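Local atomic coordinates of OBG-type G domain-containing protein (Pyrococcus horikoshii, PDB entry 2E87), a protein that is of unknown cellular role but holds GDP in an Obg-type G domain and probably binds GTP. Residues S181-A186 against I251-P256; H269-V274 against K308-I313; V285-I290 against R300-V305. All blocks are in the same frame, centred on the assembly; numbering follows the deposited sequence.

The three contacts lie on one side of the chain within the same G domain; contacts 1 and 3 both reach GDP, and contact 2 does not. Contacts 1 and 3, with centres about 12 Å apart, meet on neighbouring strands, and a salt bridge from D255 OD2 to K289 NZ, 2.8 Å long, ties the residue following strand 249-254 to the loop after strand 283-287. Contact 2 is centred about 9 Å from contact 3, whose strand and helix fall between its two segments in sequence, and about 14 Å from contact 1. The nearest atoms of the F271 side chain and GDP are about 14 Å apart, so contact 2 is packing remote from the pocket.

Contact 1. Residues S181-A186 against I251-P256; sequences STLLKA and IYIFDP. With GDP (guanosine-5'-diphosphate), chain F.
L183 meets I251 and I253 almost entirely through one methyl group, while the two residues just before it on the helix are committed to GDP. L183 CD2 comes within 3.5 Å of I253 CD1 and lies 4.1 Å from I251 CG2, the side chains crossing at a slant. With CG anti to the backbone N (chi1 172°), the L183 side chain extends from the helix toward strand 249-254, and I253 CD1 also packs near its CB. The helix start belongs to the P-loop (Walker A) of the G domain, whose backbone amides meet the phosphates. S181 N gives O3B of GDP a nearly straight hydrogen bond of 2.8 Å, with an angle of 175° at the hydrogen. On the alpha phosphate, O1A of GDP is gripped twice by T182, from N at 2.9 Å and from OG1 at 2.8 Å. With a valine in place of T182, O1A would probably lose the hydroxyl bond and keep just the amide of that residue. S181 OG lies within hydrogen-bonding distance of both O3B and O1A of GDP. I253 also packs on I172 of strand 169-173 and on N288 of the loop after strand 283-287.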
loop_
_atom_site.group_PDB
_atom_site.type_symbol
_atom_site.label_atom_id
_atom_site.label_comp_id
_atom_site.label_asym_id
_atom_site.label_seq_id
_atom_site.Cartn_x
_atom_site.Cartn_y
_atom_site.Cartn_z
ATOM N N SER A 181 -8.458 -22.132 5.896
ATOM C CA SER A 181 -7.019 -22.381 5.808
ATOM C C SER A 181 -6.697 -23.828 5.422
ATOM O O SER A 181 -5.706 -24.090 4.741
ATOM C CB SER A 181 -6.337 -22.041 7.127
ATOM O OG SER A 181 -6.838 -22.846 8.171
ATOM N N THR A 182 -7.537 -24.762 5.859
ATOM C CA THR A 182 -7.330 -26.158 5.530
ATOM C C THR A 182 -7.416 -26.275 4.025
ATOM O O THR A 182 -6.622 -26.981 3.411
ATOM C CB THR A 182 -8.403 -27.084 6.182
ATOM O OG1 THR A 182 -8.273 -27.034 7.606
ATOM C CG2 THR A 182 -8.224 -28.546 5.722
ATOM N N LEU A 183 -8.375 -25.571 3.432
ATOM C CA LEU A 183 -8.550 -25.602 1.985
ATOM C C LEU A 183 -7.408 -24.886 1.265
ATOM O O LEU A 183 -6.935 -25.338 0.224
ATOM C CB LEU A 183 -9.876 -24.960 1.582
ATOM C CG LEU A 183 -10.037 -24.783 0.076
ATOM C CD1 LEU A 183 -9.990 -26.141 -0.621
ATOM C CD2 LEU A 183 -11.349 -24.111 -0.224
ATOM N N LEU A 184 -6.965 -23.763 1.809
ATOM C CA LEU A 184 -5.880 -23.032 1.178
ATOM C C LEU A 184 -4.614 -23.900 1.144
ATOM O O LEU A 184 -3.900 -23.921 0.150
ATOM C CB LEU A 184 -5.613 -21.722 1.932
ATOM C CG LEU A 184 -4.415 -20.867 1.494
ATOM C CD1 LEU A 184 -4.685 -19.375 1.784
ATOM C CD2 LEU A 184 -3.142 -21.372 2.206
ATOM N N LYS A 185 -4.344 -24.612 2.234
ATOM C CA LYS A 185 -3.157 -25.450 2.306
ATOM C C LYS A 185 -3.245 -26.681 1.413
ATOM O O LYS A 185 -2.232 -27.161 0.931
ATOM C CB LYS A 185 -2.881 -25.859 3.755
ATOM C CG LYS A 185 -2.447 -24.696 4.611
ATOM C CD LYS A 185 -2.366 -25.067 6.065
ATOM C CE LYS A 185 -2.135 -23.833 6.909
ATOM N NZ LYS A 185 -1.990 -24.177 8.349
ATOM N N ALA A 186 -4.452 -27.177 1.184
ATOM C CA ALA A 186 -4.647 -28.345 0.335
ATOM C C ALA A 186 -4.533 -27.900 -1.118
ATOM O O ALA A 186 -4.170 -28.671 -2.009
ATOM C CB ALA A 186 -6.033 -28.944 0.584
ATOM N N ILE A 251 -14.174 -17.922 -3.210
ATOM C CA ILE A 251 -14.626 -19.262 -2.842
ATOM C C ILE A 251 -15.297 -19.116 -1.484
ATOM O O ILE A 251 -14.676 -18.668 -0.524
ATOM C CB ILE A 251 -13.475 -20.275 -2.676
ATOM C CG1 ILE A 251 -12.905 -20.681 -4.037
ATOM C CG2 ILE A 251 -13.997 -21.524 -1.985
ATOM C CD1 ILE A 251 -11.683 -21.585 -3.939
ATOM N N TYR A 252 -16.567 -19.476 -1.403
ATOM C CA TYR A 252 -17.282 -19.366 -0.145
ATOM C C TYR A 252 -17.543 -20.756 0.402
ATOM O O TYR A 252 -18.230 -21.559 -0.232
ATOM C CB TYR A 252 -18.615 -18.650 -0.331
ATOM C CG TYR A 252 -19.164 -18.178 0.980
ATOM C CD1 TYR A 252 -18.889 -16.893 1.438
ATOM C CD2 TYR A 252 -19.864 -19.046 1.820
ATOM C CE1 TYR A 252 -19.283 -16.481 2.708
ATOM C CE2 TYR A 252 -20.265 -18.642 3.086
ATOM C CZ TYR A 252 -19.968 -17.353 3.525
ATOM O OH TYR A 252 -20.344 -16.927 4.776
ATOM N N ILE A 253 -16.997 -21.031 1.582
ATOM C CA ILE A 253 -17.168 -22.329 2.203
ATOM C C ILE A 253 -18.261 -22.360 3.270
ATOM O O ILE A 253 -18.267 -21.535 4.186
ATOM C CB ILE A 253 -15.876 -22.808 2.889
ATOM C CG1 ILE A 253 -14.699 -22.792 1.908
ATOM C CG2 ILE A 253 -16.093 -24.206 3.445
ATOM C CD1 ILE A 253 -13.372 -23.213 2.531
ATOM N N PHE A 254 -19.174 -23.318 3.128
ATOM C CA PHE A 254 -20.253 -23.565 4.088
ATOM C C PHE A 254 -19.849 -24.836 4.845
ATOM O O PHE A 254 -19.174 -25.696 4.283
ATOM C CB PHE A 254 -21.583 -23.882 3.395
ATOM C CG PHE A 254 -22.311 -22.689 2.858
ATOM C CD1 PHE A 254 -22.246 -22.373 1.505
ATOM C CD2 PHE A 254 -23.098 -21.905 3.697
ATOM C CE1 PHE A 254 -22.959 -21.296 0.995
ATOM C CE2 PHE A 254 -23.813 -20.831 3.203
ATOM C CZ PHE A 254 -23.747 -20.523 1.850
ATOM N N ASP A 255 -20.267 -24.951 6.104
ATOM C CA ASP A 255 -20.002 -26.143 6.914
ATOM C C ASP A 255 -21.364 -26.674 7.364
ATOM O O ASP A 255 -21.870 -26.304 8.420
ATOM C CB ASP A 255 -19.141 -25.808 8.142
ATOM C CG ASP A 255 -19.035 -26.984 9.121
ATOM O OD1 ASP A 255 -19.438 -28.109 8.742
ATOM O OD2 ASP A 255 -18.550 -26.794 10.263
ATOM N N PRO A 256 -21.971 -27.552 6.563
ATOM C CA PRO A 256 -23.288 -28.123 6.883
ATOM C C PRO A 256 -23.384 -28.870 8.211
ATOM O O PRO A 256 -24.471 -29.053 8.738
ATOM C CB PRO A 256 -23.566 -29.042 5.694
ATOM C CG PRO A 256 -22.772 -28.442 4.594
ATOM C CD PRO A 256 -21.486 -28.064 5.274
HETATM P PB GDP F . -10.845 -21.641 9.145
HETATM O O1B GDP F . -10.942 -21.026 10.528
HETATM O O2B GDP F . -12.175 -21.361 8.267
HETATM O O3B GDP F . -9.493 -21.578 8.428
HETATM O O3A GDP F . -10.995 -23.196 9.465
HETATM P PA GDP F . -9.862 -24.349 9.500
HETATM O O1A GDP F . -9.203 -24.504 8.174
HETATM O O2A GDP F . -8.773 -23.975 10.640
HETATM O "O5'" GDP F . -10.626 -25.714 9.869
HETATM C "C5'" GDP F . -11.226 -25.566 11.170
HETATM C "C4'" GDP F . -11.349 -26.944 11.848
HETATM O "O4'" GDP F . -12.135 -27.850 10.984
HETATM C "C3'" GDP F . -10.026 -27.686 12.043
HETATM O "O3'" GDP F . -9.577 -28.373 13.214
HETATM C "C2'" GDP F . -9.858 -28.430 10.704
HETATM O "O2'" GDP F . -9.035 -29.587 10.952
HETATM C "C1'" GDP F . -11.265 -28.974 10.572
HETATM N N9 GDP F . -11.604 -29.356 9.193
HETATM C C8 GDP F . -11.250 -28.712 8.036
HETATM N N7 GDP F . -11.734 -29.345 7.000
HETATM C C5 GDP F . -12.428 -30.430 7.423
HETATM C C6 GDP F . -13.163 -31.482 6.770
HETATM O O6 GDP F . -13.257 -31.521 5.547
HETATM N N1 GDP F . -13.759 -32.443 7.554
HETATM C C2 GDP F . -13.653 -32.401 8.940
HETATM N N2 GDP F . -14.256 -33.371 9.694
HETATM N N3 GDP F . -12.974 -31.439 9.550
HETATM C C4 GDP F . -12.356 -30.446 8.841
#

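Contact 2. Residues H269-V274 against K308-I313; sequences HLFEEV and KGLNPI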
loop_
_atom_site.group_PDB
_atom_site.type_symbol
_atom_site.label_atom_id
_atom_site.label_comp_id
_atom_site.label_asym_id
_atom_site.label_seq_id
_atom_site.Cartn_x
_atom_site.Cartn_y
_atom_site.Cartn_z
ATOM N N HIS A 269 -26.727 -16.238 6.110
ATOM C CA HIS A 269 -26.833 -14.789 6.192
ATOM C C HIS A 269 -25.517 -14.161 5.797
ATOM O O HIS A 269 -25.490 -13.197 5.034
ATOM C CB HIS A 269 -27.224 -14.346 7.598
ATOM C CG HIS A 269 -28.638 -14.672 7.953
ATOM N ND1 HIS A 269 -29.106 -14.640 9.249
ATOM C CD2 HIS A 269 -29.691 -15.024 7.177
ATOM C CE1 HIS A 269 -30.389 -14.960 9.256
ATOM N NE2 HIS A 269 -30.767 -15.198 8.012
ATOM N N LEU A 270 -24.424 -14.723 6.303
ATOM C CA LEU A 270 -23.107 -14.191 6.003
ATOM C C LEU A 270 -22.821 -14.312 4.520
ATOM O O LEU A 270 -22.324 -13.370 3.903
ATOM C CB LEU A 270 -22.020 -14.921 6.797
ATOM C CG LEU A 270 -20.645 -14.255 6.688
ATOM C CD1 LEU A 270 -20.715 -12.850 7.265
ATOM C CD2 LEU A 270 -19.611 -15.084 7.429
ATOM N N PHE A 271 -23.133 -15.466 3.943
ATOM C CA PHE A 271 -22.895 -15.646 2.523
ATOM C C PHE A 271 -23.596 -14.545 1.720
ATOM O O PHE A 271 -23.022 -13.972 0.797
ATOM C CB PHE A 271 -23.410 -17.003 2.058
ATOM C CG PHE A 271 -23.584 -17.090 0.580
ATOM C CD1 PHE A 271 -22.494 -17.312 -0.251
ATOM C CD2 PHE A 271 -24.825 -16.862 0.005
ATOM C CE1 PHE A 271 -22.640 -17.299 -1.637
ATOM C CE2 PHE A 271 -24.979 -16.845 -1.386
ATOM C CZ PHE A 271 -23.881 -17.064 -2.203
ATOM N N GLU A 272 -24.842 -14.252 2.074
ATOM C CA GLU A 272 -25.610 -13.242 1.356
ATOM C C GLU A 272 -25.019 -11.838 1.513
ATOM O O GLU A 272 -25.006 -11.050 0.571
ATOM C CB GLU A 272 -27.072 -13.269 1.810
ATOM C CG GLU A 272 -27.680 -14.655 1.718
ATOM C CD GLU A 272 -29.138 -14.704 2.135
ATOM O OE1 GLU A 272 -29.465 -14.239 3.257
ATOM O OE2 GLU A 272 -29.951 -15.226 1.333
ATOM N N GLU A 273 -24.531 -11.525 2.704
ATOM C CA GLU A 273 -23.923 -10.229 2.932
ATOM C C GLU A 273 -22.610 -10.124 2.142
ATOM O O GLU A 273 -22.310 -9.085 1.568
ATOM C CB GLU A 273 -23.647 -10.032 4.416
ATOM C CG GLU A 273 -23.505 -8.581 4.789
ATOM C CD GLU A 273 -22.786 -8.394 6.093
ATOM O OE1 GLU A 273 -21.556 -8.581 6.111
ATOM O OE2 GLU A 273 -23.445 -8.072 7.103
ATOM N N VAL A 274 -21.831 -11.201 2.102
ATOM C CA VAL A 274 -20.566 -11.191 1.375
ATOM C C VAL A 274 -20.788 -11.235 -0.132
ATOM O O VAL A 274 -20.082 -10.568 -0.896
ATOM C CB VAL A 274 -19.668 -12.385 1.813
ATOM C CG1 VAL A 274 -18.449 -12.511 0.912
ATOM C CG2 VAL A 274 -19.217 -12.181 3.247
ATOM N N LYS A 308 -29.647 -19.653 -5.948
ATOM C CA LYS A 308 -28.969 -18.376 -6.163
ATOM C C LYS A 308 -28.250 -18.411 -7.507
ATOM O O LYS A 308 -27.554 -17.466 -7.877
ATOM C CB LYS A 308 -27.949 -18.103 -5.050
ATOM C CG LYS A 308 -28.542 -17.922 -3.663
ATOM C CD LYS A 308 -29.201 -16.570 -3.500
ATOM C CE LYS A 308 -29.747 -16.417 -2.097
ATOM N NZ LYS A 308 -30.397 -15.096 -1.901
ATOM N N GLY A 309 -28.419 -19.511 -8.229
ATOM C CA GLY A 309 -27.787 -19.650 -9.531
ATOM C C GLY A 309 -26.361 -20.168 -9.484
ATOM O O GLY A 309 -25.599 -19.999 -10.436
ATOM N N LEU A 310 -25.997 -20.811 -8.380
ATOM C CA LEU A 310 -24.654 -21.336 -8.227
ATOM C C LEU A 310 -24.650 -22.850 -8.108
ATOM O O LEU A 310 -25.503 -23.435 -7.443
ATOM C CB LEU A 310 -24.002 -20.718 -6.995
ATOM C CG LEU A 310 -23.817 -19.205 -7.074
ATOM C CD1 LEU A 310 -23.635 -18.627 -5.681
ATOM C CD2 LEU A 310 -22.632 -18.896 -7.975
ATOM N N ASN A 311 -23.680 -23.473 -8.765
ATOM C CA ASN A 311 -23.527 -24.914 -8.736
ATOM C C ASN A 311 -22.361 -25.196 -7.789
ATOM O O ASN A 311 -21.189 -25.054 -8.154
ATOM C CB ASN A 311 -23.233 -25.427 -10.151
ATOM C CG ASN A 311 -23.445 -26.930 -10.295
ATOM O OD1 ASN A 311 -23.488 -27.456 -11.415
ATOM N ND2 ASN A 311 -23.572 -27.629 -9.165
ATOM N N PRO A 312 -22.675 -25.594 -6.550
ATOM C CA PRO A 312 -21.681 -25.896 -5.523
ATOM C C PRO A 312 -20.895 -27.180 -5.745
ATOM O O PRO A 312 -21.317 -28.070 -6.481
ATOM C CB PRO A 312 -22.520 -25.959 -4.254
ATOM C CG PRO A 312 -23.781 -26.583 -4.746
ATOM C CD PRO A 312 -24.036 -25.828 -6.037
ATOM N N ILE A 313 -19.744 -27.254 -5.094
ATOM C CA ILE A 313 -18.882 -28.417 -5.169
ATOM C C ILE A 313 -18.784 -29.005 -3.762
ATOM O O ILE A 313 -18.387 -28.313 -2.819
ATOM C CB ILE A 313 -17.468 -28.033 -5.630
ATOM C CG1 ILE A 313 -17.526 -27.416 -7.028
ATOM C CG2 ILE A 313 -16.560 -29.251 -5.588
ATOM C CD1 ILE A 313 -16.185 -26.940 -7.548
#
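K308, the first residue of the segment 308-313, reaches across to E272 on helix 264-277 and brushes F271 on the way. Its chain bends at CG (chi2 -75°) and then runs straight, carrying NZ to 3.3 Å from E272 OE2. The result is a salt bridge whose hydrogen bond is weak, made by two side chains that cross at about a right angle. At the bend, K308 CG passes 4.4 Å from CE2 of the F271 ring, which it approaches obliquely. G309 then ends helix 295-307 in a Schellman motif. Its positive phi of 85° suits glycine, since a side chain in this conformation would press on the carbonyl O of K308. The turn brings L310 back toward helix 264-277, where its CD1 packs 3.8 Å from F271 CZ, the leucine and the phenylalanine arriving from opposite directions. Further along, P312 turns to V305 and to strand 283-287, and I313 enters the sheet beside that strand. F271 also meets the Y252 ring edge-to-face, so its ring links the helix to the sheet as well as to this loop. The contact thus sets an apolar part, resting on the buried F271 ring, beside a salt bridge whose hydrogen bond is weak; with K308 itself exposed, the chemistry implies that the charged pair sits at the solvent side of the contact.

Contact 3. Residues V285-I290 against R300-V305; sequences VVINKI and RLEKFV. With GDP (guanosine-5'-diphosphate), chain F.
Strand 283-287, helix 295-307 and strand 313-314 form a beta-alpha-beta unit of the P-loop NTPase (G domain) fold, and here the helix lies back along its own strand. The axes of strand 285-287 and helix 300-305 run nearly antiparallel, at 171°, and approach to 10.2 Å. V285 and I287 of the strand point to the helix. V285 and V305 meet tip to tip, CG1 of the first 4.0 Å from CG2 of the second. One turn back along the helix and two residues on along the strand, I287 and L301 slide past each other in opposite directions, with I287 CG2 4.1 Å from L301 CD1. The other branch of I287 extends farther: with CG1 anti to the carbonyl carbon (chi1 -58°) and the chain extended beyond it, CD1 arrives 3.7 Å from E302 CG, where the two side chains cross at about a right angle. E302 therefore lends its aliphatic part to the core, while its carboxylate has long, weak ion pairs with K306 and K314. Past the strand, the chain enters the NKxD motif of GTP-binding proteins. N288 binds GDP, its ND2 3.3 Å from N7 of the guanine, and hydrogen bonds from A317 N to OD1 and from ND2 to V178 O hold the amide in position. The aliphatic part of K289 lies against guanine and ribose, its CE 3.7 Å from O4' of GDP, and D291 adds a hydrogen bond to the nucleotide. Helix 295-307 meanwhile packs on strand 249-254 through L301 on F254, and on helix 264-277 through L301 on L264 and F304 on I268, so that it lies over this part of the sheet beside helix 264-277.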
loop_
_atom_site.group_PDB
_atom_site.type_symbol
_atom_site.label_atom_id
_atom_site.label_comp_id
_atom_site.label_asym_id
_atom_site.label_seq_id
_atom_site.Cartn_x
_atom_site.Cartn_y
_atom_site.Cartn_z
ATOM N N VAL A 285 -19.070 -21.709 -4.723
ATOM C CA VAL A 285 -19.526 -22.202 -3.435
ATOM C C VAL A 285 -19.039 -23.628 -3.207
ATOM O O VAL A 285 -19.176 -24.503 -4.064
ATOM C CB VAL A 285 -21.054 -22.198 -3.355
ATOM C CG1 VAL A 285 -21.487 -22.702 -2.000
ATOM C CG2 VAL A 285 -21.592 -20.791 -3.624
ATOM N N VAL A 286 -18.450 -23.852 -2.046
ATOM C CA VAL A 286 -17.958 -25.157 -1.686
ATOM C C VAL A 286 -18.678 -25.579 -0.408
ATOM O O VAL A 286 -18.825 -24.779 0.523
ATOM C CB VAL A 286 -16.426 -25.111 -1.439
ATOM C CG1 VAL A 286 -16.008 -26.258 -0.557
ATOM C CG2 VAL A 286 -15.672 -25.196 -2.767
ATOM N N ILE A 287 -19.149 -26.822 -0.375
ATOM C CA ILE A 287 -19.821 -27.371 0.807
ATOM C C ILE A 287 -18.813 -28.336 1.443
ATOM O O ILE A 287 -18.627 -29.462 0.970
ATOM C CB ILE A 287 -21.104 -28.119 0.403
ATOM C CG1 ILE A 287 -22.027 -27.163 -0.341
ATOM C CG2 ILE A 287 -21.800 -28.672 1.622
ATOM C CD1 ILE A 287 -23.408 -27.721 -0.620
ATOM N N ASN A 288 -18.159 -27.878 2.508
ATOM C CA ASN A 288 -17.118 -28.646 3.190
ATOM C C ASN A 288 -17.618 -29.590 4.268
ATOM O O ASN A 288 -18.811 -29.661 4.531
ATOM C CB ASN A 288 -16.097 -27.675 3.789
ATOM C CG ASN A 288 -14.756 -28.333 4.091
ATOM O OD1 ASN A 288 -14.256 -29.159 3.318
ATOM N ND2 ASN A 288 -14.154 -27.945 5.205
ATOM N N LYS A 289 -16.691 -30.311 4.895
ATOM C CA LYS A 289 -17.036 -31.277 5.940
ATOM C C LYS A 289 -18.050 -32.347 5.477
ATOM O O LYS A 289 -18.871 -32.797 6.270
ATOM C CB LYS A 289 -17.614 -30.568 7.182
ATOM C CG LYS A 289 -16.604 -30.068 8.207
ATOM C CD LYS A 289 -16.145 -28.662 7.911
ATOM C CE LYS A 289 -15.226 -28.149 9.017
ATOM N NZ LYS A 289 -15.948 -27.875 10.291
ATOM N N ILE A 290 -18.010 -32.753 4.212
ATOM C CA ILE A 290 -18.956 -33.770 3.757
ATOM C C ILE A 290 -18.690 -35.128 4.418
ATOM O O ILE A 290 -19.568 -35.990 4.449
ATOM C CB ILE A 290 -18.911 -33.967 2.229
ATOM C CG1 ILE A 290 -17.503 -34.375 1.791
ATOM C CG2 ILE A 290 -19.363 -32.708 1.533
ATOM C CD1 ILE A 290 -17.383 -34.605 0.305
ATOM N N ARG A 300 -30.588 -28.862 2.287
ATOM C CA ARG A 300 -31.031 -27.481 2.404
ATOM C C ARG A 300 -30.013 -26.561 1.749
ATOM O O ARG A 300 -30.377 -25.621 1.042
ATOM C CB ARG A 300 -31.198 -27.087 3.874
ATOM C CG ARG A 300 -31.445 -25.592 4.068
ATOM C CD ARG A 300 -32.706 -25.128 3.336
ATOM N NE ARG A 300 -32.715 -23.689 3.077
ATOM C CZ ARG A 300 -32.565 -22.749 4.006
ATOM N NH1 ARG A 300 -32.388 -23.090 5.275
ATOM N NH2 ARG A 300 -32.597 -21.465 3.663
ATOM N N LEU A 301 -28.735 -26.839 1.984
ATOM C CA LEU A 301 -27.676 -26.020 1.411
ATOM C C LEU A 301 -27.682 -26.053 -0.110
ATOM O O LEU A 301 -27.817 -25.010 -0.747
ATOM C CB LEU A 301 -26.310 -26.458 1.936
ATOM C CG LEU A 301 -25.629 -25.374 2.768
ATOM C CD1 LEU A 301 -24.253 -25.836 3.194
ATOM C CD2 LEU A 301 -25.524 -24.099 1.952
ATOM N N GLU A 302 -27.538 -27.239 -0.697
ATOM C CA GLU A 302 -27.542 -27.341 -2.152
ATOM C C GLU A 302 -28.774 -26.648 -2.719
ATOM O O GLU A 302 -28.683 -25.910 -3.698
ATOM C CB GLU A 302 -27.523 -28.801 -2.602
ATOM C CG GLU A 302 -26.261 -29.541 -2.226
ATOM C CD GLU A 302 -25.866 -30.573 -3.263
ATOM O OE1 GLU A 302 -25.625 -30.178 -4.423
ATOM O OE2 GLU A 302 -25.795 -31.774 -2.923
ATOM N N LYS A 303 -29.919 -26.879 -2.089
ATOM C CA LYS A 303 -31.167 -26.275 -2.529
ATOM C C LYS A 303 -30.957 -24.772 -2.569
ATOM O O LYS A 303 -31.004 -24.159 -3.631
ATOM C CB LYS A 303 -32.291 -26.635 -1.555
ATOM C CG LYS A 303 -33.703 -26.510 -2.121
ATOM C CD LYS A 303 -34.712 -27.205 -1.200
ATOM C CE LYS A 303 -36.086 -27.360 -1.852
ATOM N NZ LYS A 303 -37.005 -28.228 -1.046
ATOM N N PHE A 304 -30.709 -24.190 -1.402
ATOM C CA PHE A 304 -30.471 -22.753 -1.272
ATOM C C PHE A 304 -29.468 -22.232 -2.296
ATOM O O PHE A 304 -29.712 -21.226 -2.967
ATOM C CB PHE A 304 -29.942 -22.438 0.127
ATOM C CG PHE A 304 -29.356 -21.064 0.256
ATOM C CD1 PHE A 304 -30.175 -19.947 0.316
ATOM C CD2 PHE A 304 -27.984 -20.885 0.298
ATOM C CE1 PHE A 304 -29.631 -18.669 0.417
ATOM C CE2 PHE A 304 -27.432 -19.614 0.398
ATOM C CZ PHE A 304 -28.257 -18.504 0.458
ATOM N N VAL A 305 -28.330 -22.914 -2.398
ATOM C CA VAL A 305 -27.278 -22.509 -3.320
ATOM C C VAL A 305 -27.734 -22.477 -4.764
ATOM O O VAL A 305 -27.618 -21.455 -5.435
ATOM C CB VAL A 305 -26.054 -23.436 -3.223
ATOM C CG1 VAL A 305 -25.048 -23.077 -4.305
ATOM C CG2 VAL A 305 -25.418 -23.308 -1.857
HETATM P PB GDP F . -10.845 -21.641 9.145
HETATM O O1B GDP F . -10.942 -21.026 10.528
HETATM O O2B GDP F . -12.175 -21.361 8.267
HETATM O O3B GDP F . -9.493 -21.578 8.428
HETATM O O3A GDP F . -10.995 -23.196 9.465
HETATM P PA GDP F . -9.862 -24.349 9.500
HETATM O O1A GDP F . -9.203 -24.504 8.174
HETATM O O2A GDP F . -8.773 -23.975 10.640
HETATM O "O5'" GDP F . -10.626 -25.714 9.869
HETATM C "C5'" GDP F . -11.226 -25.566 11.170
HETATM C "C4'" GDP F . -11.349 -26.944 11.848
HETATM O "O4'" GDP F . -12.135 -27.850 10.984
HETATM C "C3'" GDP F . -10.026 -27.686 12.043
HETATM O "O3'" GDP F . -9.577 -28.373 13.214
HETATM C "C2'" GDP F . -9.858 -28.430 10.704
HETATM O "O2'" GDP F . -9.035 -29.587 10.952
HETATM C "C1'" GDP F . -11.265 -28.974 10.572
HETATM N N9 GDP F . -11.604 -29.356 9.193
HETATM C C8 GDP F . -11.250 -28.712 8.036
HETATM N N7 GDP F . -11.734 -29.345 7.000
HETATM C C5 GDP F . -12.428 -30.430 7.423
HETATM C C6 GDP F . -13.163 -31.482 6.770
HETATM O O6 GDP F . -13.257 -31.521 5.547
HETATM N N1 GDP F . -13.759 -32.443 7.554
HETATM C C2 GDP F . -13.653 -32.401 8.940
HETATM N N2 GDP F . -14.256 -33.371 9.694
HETATM N N3 GDP F . -12.974 -31.439 9.550
HETATM C C4 GDP F . -12.356 -30.446 8.841
#